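PDB 1TU1: effector EagT6 from Pseudomonas aeruginosa, which plays an essential role in delivering the toxin Tse6 to target cells, acting as a homodimer in the loading of Tse6 onto VgrG1a. Local coordinates for residues 103-108 against 114-119; 38-43 against 130-135. All blocks are in the same frame, centred on the assembly; numbering follows the deposited sequence. Where two conformers were deposited one is given.

Contact 1. Residues 103-108 against 114-119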
loop_
_atom_site.group_PDB
_atom_site.type_symbol
_atom_site.label_atom_id
_atom_site.label_comp_id
_atom_site.label_asym_id
_atom_site.label_seq_id
_atom_site.Cartn_x
_atom_site.Cartn_y
_atom_site.Cartn_z
ATOM N N ARG A 103 -13.619 11.634 -6.057
ATOM C CA ARG A 103 -14.036 10.843 -7.199
ATOM C C ARG A 103 -13.511 9.426 -6.953
ATOM O O ARG A 103 -12.295 9.177 -7.054
ATOM C CB ARG A 103 -13.493 11.432 -8.488
ATOM C CG ARG A 103 -13.816 12.942 -8.639
ATOM C CD ARG A 103 -13.820 13.436 -10.062
ATOM N NE ARG A 103 -14.993 13.002 -10.806
ATOM C CZ ARG A 103 -15.215 13.290 -12.085
ATOM N NH1 ARG A 103 -14.329 13.971 -12.791
ATOM N NH2 ARG A 103 -16.310 12.848 -12.692
ATOM N N GLN A 104 -14.433 8.532 -6.600
ATOM C CA GLN A 104 -14.144 7.199 -6.079
ATOM C C GLN A 104 -14.713 6.114 -7.004
ATOM O O GLN A 104 -15.920 6.066 -7.248
ATOM C CB GLN A 104 -14.729 7.075 -4.680
ATOM C CG GLN A 104 -14.247 5.886 -3.883
ATOM C CD GLN A 104 -14.532 6.018 -2.410
ATOM O OE1 GLN A 104 -15.687 6.140 -1.999
ATOM N NE2 GLN A 104 -13.473 6.021 -1.601
ATOM N N VAL A 105 -13.846 5.283 -7.567
ATOM C CA VAL A 105 -14.262 4.231 -8.487
ATOM C C VAL A 105 -14.146 2.861 -7.797
ATOM O O VAL A 105 -13.103 2.512 -7.227
ATOM C CB VAL A 105 -13.436 4.239 -9.746
ATOM C CG1 VAL A 105 -13.888 3.121 -10.728
ATOM C CG2 VAL A 105 -13.498 5.623 -10.452
ATOM N N PHE A 106 -15.229 2.098 -7.830
ATOM C CA PHE A 106 -15.223 0.746 -7.303
ATOM C C PHE A 106 -15.209 -0.173 -8.486
ATOM O O PHE A 106 -16.071 -0.052 -9.373
ATOM C CB PHE A 106 -16.469 0.510 -6.471
ATOM C CG PHE A 106 -16.591 1.404 -5.293
ATOM C CD1 PHE A 106 -16.213 0.958 -4.039
ATOM C CD2 PHE A 106 -17.082 2.698 -5.421
ATOM C CE1 PHE A 106 -16.337 1.772 -2.917
ATOM C CE2 PHE A 106 -17.216 3.533 -4.291
ATOM C CZ PHE A 106 -16.834 3.072 -3.042
ATOM N N ILE A 107 -14.218 -1.069 -8.544
ATOM C CA ILE A 107 -14.085 -1.991 -9.659
ATOM C C ILE A 107 -14.229 -3.412 -9.140
ATOM O O ILE A 107 -13.420 -3.884 -8.353
ATOM C CB ILE A 107 -12.731 -1.846 -10.387
ATOM C CG1 ILE A 107 -12.456 -0.381 -10.753
ATOM C CG2 ILE A 107 -12.695 -2.773 -11.622
ATOM C CD1 ILE A 107 -11.100 -0.160 -11.375
ATOM N N GLU A 108 -15.281 -4.090 -9.584
ATOM C CA GLU A 108 -15.521 -5.463 -9.180
ATOM C C GLU A 108 -14.349 -6.340 -9.615
ATOM O O GLU A 108 -14.010 -6.382 -10.767
ATOM C CB GLU A 108 -16.799 -6.035 -9.812
ATOM C CG GLU A 108 -17.162 -7.343 -9.120
ATOM C CD GLU A 108 -18.417 -8.028 -9.663
ATOM O OE1 GLU A 108 -18.808 -7.797 -10.839
ATOM O OE2 GLU A 108 -18.973 -8.805 -8.870
ATOM N N LEU A 114 -11.403 -3.586 -6.212
ATOM C CA LEU A 114 -10.332 -2.592 -6.356
ATOM C C LEU A 114 -10.957 -1.190 -6.392
ATOM O O LEU A 114 -11.828 -0.906 -7.222
ATOM C CB LEU A 114 -9.528 -2.850 -7.616
ATOM C CG LEU A 114 -8.213 -2.048 -7.773
ATOM C CD1 LEU A 114 -7.188 -2.528 -6.753
ATOM C CD2 LEU A 114 -7.690 -2.176 -9.171
ATOM N N ILE A 115 -10.502 -0.328 -5.486
ATOM C CA ILE A 115 -11.062 1.003 -5.285
ATOM C C ILE A 115 -10.003 2.043 -5.580
ATOM O O ILE A 115 -8.880 1.946 -5.055
ATOM C CB ILE A 115 -11.552 1.152 -3.868
ATOM C CG1 ILE A 115 -12.641 0.116 -3.588
ATOM C CG2 ILE A 115 -12.121 2.592 -3.617
ATOM C CD1 ILE A 115 -13.157 0.089 -2.176
ATOM N N THR A 116 -10.322 3.014 -6.438
ATOM C CA THR A 116 -9.417 4.177 -6.630
ATOM C C THR A 116 -10.136 5.420 -6.151
ATOM O O THR A 116 -11.365 5.559 -6.327
ATOM C CB THR A 116 -8.989 4.354 -8.086
ATOM O OG1 THR A 116 -10.107 4.796 -8.879
ATOM C CG2 THR A 116 -8.532 3.034 -8.708
ATOM N N THR A 117 -9.394 6.320 -5.493
ATOM C CA THR A 117 -10.002 7.465 -4.864
ATOM C C THR A 117 -9.142 8.692 -5.155
ATOM O O THR A 117 -7.966 8.724 -4.775
ATOM C CB THR A 117 -10.116 7.265 -3.363
ATOM O OG1 THR A 117 -10.866 6.077 -3.035
ATOM C CG2 THR A 117 -10.909 8.421 -2.722
ATOM N N LEU A 118 -9.699 9.666 -5.864
ATOM C CA LEU A 118 -9.082 10.997 -5.975
ATOM C C LEU A 118 -9.671 11.867 -4.871
ATOM O O LEU A 118 -10.890 11.977 -4.747
ATOM C CB LEU A 118 -9.380 11.618 -7.335
ATOM C CG LEU A 118 -8.842 13.057 -7.561
ATOM C CD1 LEU A 118 -7.349 13.032 -7.772
ATOM C CD2 LEU A 118 -9.520 13.670 -8.763
ATOM N N THR A 119 -8.811 12.495 -4.075
ATOM C CA THR A 119 -9.245 13.378 -3.039
ATOM C C THR A 119 -8.662 14.761 -3.271
ATOM O O THR A 119 -7.452 14.925 -3.397
ATOM C CB THR A 119 -8.796 12.871 -1.690
ATOM O OG1 THR A 119 -9.329 11.567 -1.454
ATOM C CG2 THR A 119 -9.383 13.736 -0.571
HETATM O O HOH W 1 -10.914 7.504 -8.707
#
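Arg103 to Ile107 pair with Leu114 to Leu118 as the two arms of an antiparallel beta hairpin; the axes of the two short strand segments approach to 4.7 Å, with N-to-C directions at 174°. Backbone hydrogen bonds come in reciprocal couples at three hydrogen-bonded pairs, Arg103 with Leu118, Val105 with Thr116 and Ile107 with Leu114. Typical are Leu118 N to Arg103 O at 2.9 Å and Val105 N to Thr116 O at 2.8 Å. Between them lie the non-hydrogen-bonded pairs Gln104 with Thr117 and Phe106 with Ile115, where the CA-H of Gln104 leans on Thr116 O and that of Ile115 on Val105 O.

One polar side-chain bond is added. The extended chain of Gln104 rises beside Thr117, and its NE2 donates to Thr117 OG1 at 3.0 Å, nearly straight at 166° and with the acceptor close to the amide plane. Tyr91 OH bonds OE1, so both ends of the carboxamide have a partner. On the face that carries Val105 and Thr116, a water donates to Arg103 O at 2.7 Å and is hydrogen-bonded to Thr116 OG1 at 2.8 Å, linking the arms a second way.

Apolar contact is led by Phe106 and Ile115, which stand side by side. With CG1 of Ile115 anti to the carbonyl carbon (chi1 -61°) and CD1 extended beyond it, CD1 comes to 3.7 Å from Phe106 CE1.

Helix 53-67 packs on Phe106 and Ile115 through Tyr56, whereas helix 125-137 packs on the opposite face, against Arg103, Thr116 and Leu118. Arg103 also forms salt bridges with Asp90 and Glu129. Strands 84-95 and 38-45 flank the hairpin, which is central in the six-stranded sheet.

Contact 2. Residues 38-43 against 130-135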
loop_
_atom_site.group_PDB
_atom_site.type_symbol
_atom_site.label_atom_id
_atom_site.label_comp_id
_atom_site.label_asym_id
_atom_site.label_seq_id
_atom_site.Cartn_x
_atom_site.Cartn_y
_atom_site.Cartn_z
ATOM N N ALA A 38 -3.199 17.091 -4.527
ATOM C CA ALA A 38 -4.269 16.091 -4.340
ATOM C C ALA A 38 -3.669 14.702 -4.135
ATOM O O ALA A 38 -2.476 14.498 -4.315
ATOM C CB ALA A 38 -5.146 16.072 -5.571
ATOM N N SER A 39 -4.509 13.748 -3.748
ATOM C CA SER A 39 -4.063 12.365 -3.620
ATOM C C SER A 39 -4.915 11.439 -4.476
ATOM O O SER A 39 -6.122 11.659 -4.634
ATOM C CB SER A 39 -4.058 11.919 -2.171
ATOM O OG SER A 39 -5.342 11.795 -1.613
ATOM N N PHE A 40 -4.271 10.406 -5.001
ATOM C CA PHE A 40 -4.930 9.343 -5.767
ATOM C C PHE A 40 -4.465 8.052 -5.108
ATOM O O PHE A 40 -3.266 7.740 -5.126
ATOM C CB PHE A 40 -4.505 9.390 -7.213
ATOM C CG PHE A 40 -5.061 8.279 -8.061
ATOM C CD1 PHE A 40 -6.420 8.202 -8.312
ATOM C CD2 PHE A 40 -4.217 7.274 -8.564
ATOM C CE1 PHE A 40 -6.948 7.176 -9.118
ATOM C CE2 PHE A 40 -4.730 6.226 -9.363
ATOM C CZ PHE A 40 -6.100 6.172 -9.627
ATOM N N VAL A 41 -5.416 7.324 -4.529
ATOM C CA VAL A 41 -5.126 6.194 -3.664
ATOM C C VAL A 41 -5.881 4.941 -4.169
ATOM O O VAL A 41 -7.067 5.009 -4.481
ATOM C CB VAL A 41 -5.535 6.509 -2.229
ATOM C CG1 VAL A 41 -5.506 5.282 -1.352
ATOM C CG2 VAL A 41 -4.666 7.622 -1.644
ATOM N N ILE A 42 -5.169 3.831 -4.264
ATOM C CA ILE A 42 -5.762 2.546 -4.643
ATOM C C ILE A 42 -5.794 1.678 -3.419
ATOM O O ILE A 42 -4.736 1.447 -2.779
ATOM C CB ILE A 42 -4.959 1.874 -5.740
ATOM C CG1 ILE A 42 -4.740 2.845 -6.915
ATOM C CG2 ILE A 42 -5.689 0.583 -6.226
ATOM C CD1 ILE A 42 -3.807 2.288 -7.975
ATOM N N SER A 43 -6.991 1.204 -3.095
ATOM C CA SER A 43 -7.245 0.354 -1.948
ATOM C C SER A 43 -8.044 -0.895 -2.402
ATOM O O SER A 43 -8.402 -1.004 -3.577
ATOM C CB SER A 43 -7.979 1.112 -0.854
ATOM O OG SER A 43 -9.229 1.600 -1.302
ATOM N N PRO A 130 -8.173 16.379 -15.344
ATOM C CA PRO A 130 -7.554 15.847 -16.559
ATOM C C PRO A 130 -6.546 14.716 -16.322
ATOM O O PRO A 130 -6.592 13.692 -17.023
ATOM C CB PRO A 130 -6.864 17.080 -17.159
ATOM C CG PRO A 130 -7.677 18.218 -16.659
ATOM C CD PRO A 130 -8.036 17.846 -15.272
ATOM N N ALA A 131 -5.629 14.906 -15.372
ATOM C CA ALA A 131 -4.606 13.906 -15.091
ATOM C C ALA A 131 -5.240 12.656 -14.456
ATOM O O ALA A 131 -4.886 11.559 -14.811
ATOM C CB ALA A 131 -3.540 14.473 -14.168
ATOM N N TRP A 132 -6.157 12.854 -13.520
ATOM C CA TRP A 132 -6.903 11.748 -12.925
ATOM C C TRP A 132 -7.607 10.897 -14.010
ATOM O O TRP A 132 -7.421 9.675 -14.084
ATOM C CB TRP A 132 -7.919 12.285 -11.950
ATOM C CG TRP A 132 -8.855 11.250 -11.468
ATOM C CD1 TRP A 132 -8.582 10.238 -10.595
ATOM C CD2 TRP A 132 -10.222 11.097 -11.854
ATOM N NE1 TRP A 132 -9.710 9.480 -10.394
ATOM C CE2 TRP A 132 -10.735 9.985 -11.153
ATOM C CE3 TRP A 132 -11.078 11.799 -12.724
ATOM C CZ2 TRP A 132 -12.059 9.546 -11.297
ATOM C CZ3 TRP A 132 -12.406 11.362 -12.863
ATOM C CH2 TRP A 132 -12.875 10.243 -12.160
ATOM N N LYS A 133 -8.372 11.581 -14.864
ATOM C CA LYS A 133 -9.169 10.951 -15.929
ATOM C C LYS A 133 -8.282 10.093 -16.794
ATOM O O LYS A 133 -8.573 8.910 -17.016
ATOM C CB LYS A 133 -9.890 11.992 -16.796
ATOM C CG LYS A 133 -10.833 11.379 -17.851
ATOM C CD LYS A 133 -11.593 12.471 -18.622
ATOM C CE LYS A 133 -11.783 12.151 -20.105
ATOM N NZ LYS A 133 -12.186 13.384 -20.836
ATOM N N GLN A 134 -7.186 10.688 -17.269
ATOM C CA GLN A 134 -6.272 10.017 -18.161
ATOM C C GLN A 134 -5.709 8.743 -17.516
ATOM O O GLN A 134 -5.627 7.691 -18.162
ATOM C CB GLN A 134 -5.114 10.951 -18.553
ATOM C CG GLN A 134 -3.995 10.282 -19.353
ATOM C CD GLN A 134 -4.467 9.734 -20.708
ATOM O OE1 GLN A 134 -5.464 10.211 -21.257
ATOM N NE2 GLN A 134 -3.758 8.733 -21.235
ATOM N N ALA A 135 -5.244 8.872 -16.275
ATOM C CA ALA A 135 -4.674 7.751 -15.538
ATOM C C ALA A 135 -5.682 6.598 -15.488
ATOM O O ALA A 135 -5.347 5.450 -15.812
ATOM C CB ALA A 135 -4.326 8.176 -14.123
#
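Phe40 and Trp132 each hold CG anti to the backbone N (chi1 176° and 171°), and these torsions send both rings into the gap between strand 38-45 and helix 125-137. The CB of Phe40 already points at the helix. That of Trp132 points neither at the strand nor away from it, and the indole then brings its five-membered ring in.

The meeting is narrow. CD1 of Phe40 lies 3.7 Å from CD1 of Trp132, at the indole edge and close to the indole plane. The neighbouring CE1 of Phe40 keeps 3.8 Å from Trp132 NE1, so CD1 and CE1 of Phe40 both sit near the CD1-NE1 side of the indole, the two bonds inclined to each other. The two side chains cross at about a right angle. The ring planes are inclined by 70°, and the centroid of the phenyl ring is 5.6 Å from that of the five-membered ring; the aromatic pair is oblique.

Other parts of the fold and the dimer close in around the pair. Phe40 also packs on Thr116, on Phe27 and Leu29 of strand 25-29, and on Met136 of the helix. Leu13 of the second subunit reaches Phe40, while Trp19 of that subunit packs on Ala131 and Ala135.

This is a helix packed on one face of an antiparallel sheet, next to the dimer interface. Two buried aromatic side chains make the small apolar contact without a hydrogen bond between the segments, so dispersion and burial carry it, with no strong preference for one orientation.

In the fold
From the N terminus, the chain first reaches 38-43 on strand 38-45, then passes through helix 53-67 and strands 72-81 and 84-95 to the hairpin. Contact 1 closes the short turn between strands 98-107 and 113-120. The chain then leads into helix 125-137, where 130-135 returns to 38-43 and contact 2 closes a loop with 86 residues between its segments. Contact 1 is thus nested inside contact 2. They meet directly because strands 113-120 and 38-45 are sheet neighbours, with Thr117 N 2.9 Å from Val41 O, and because Arg103 packs on Trp132. Contact 1 pairs the two central strands; contact 2 joins strand 38-45 to the last helix.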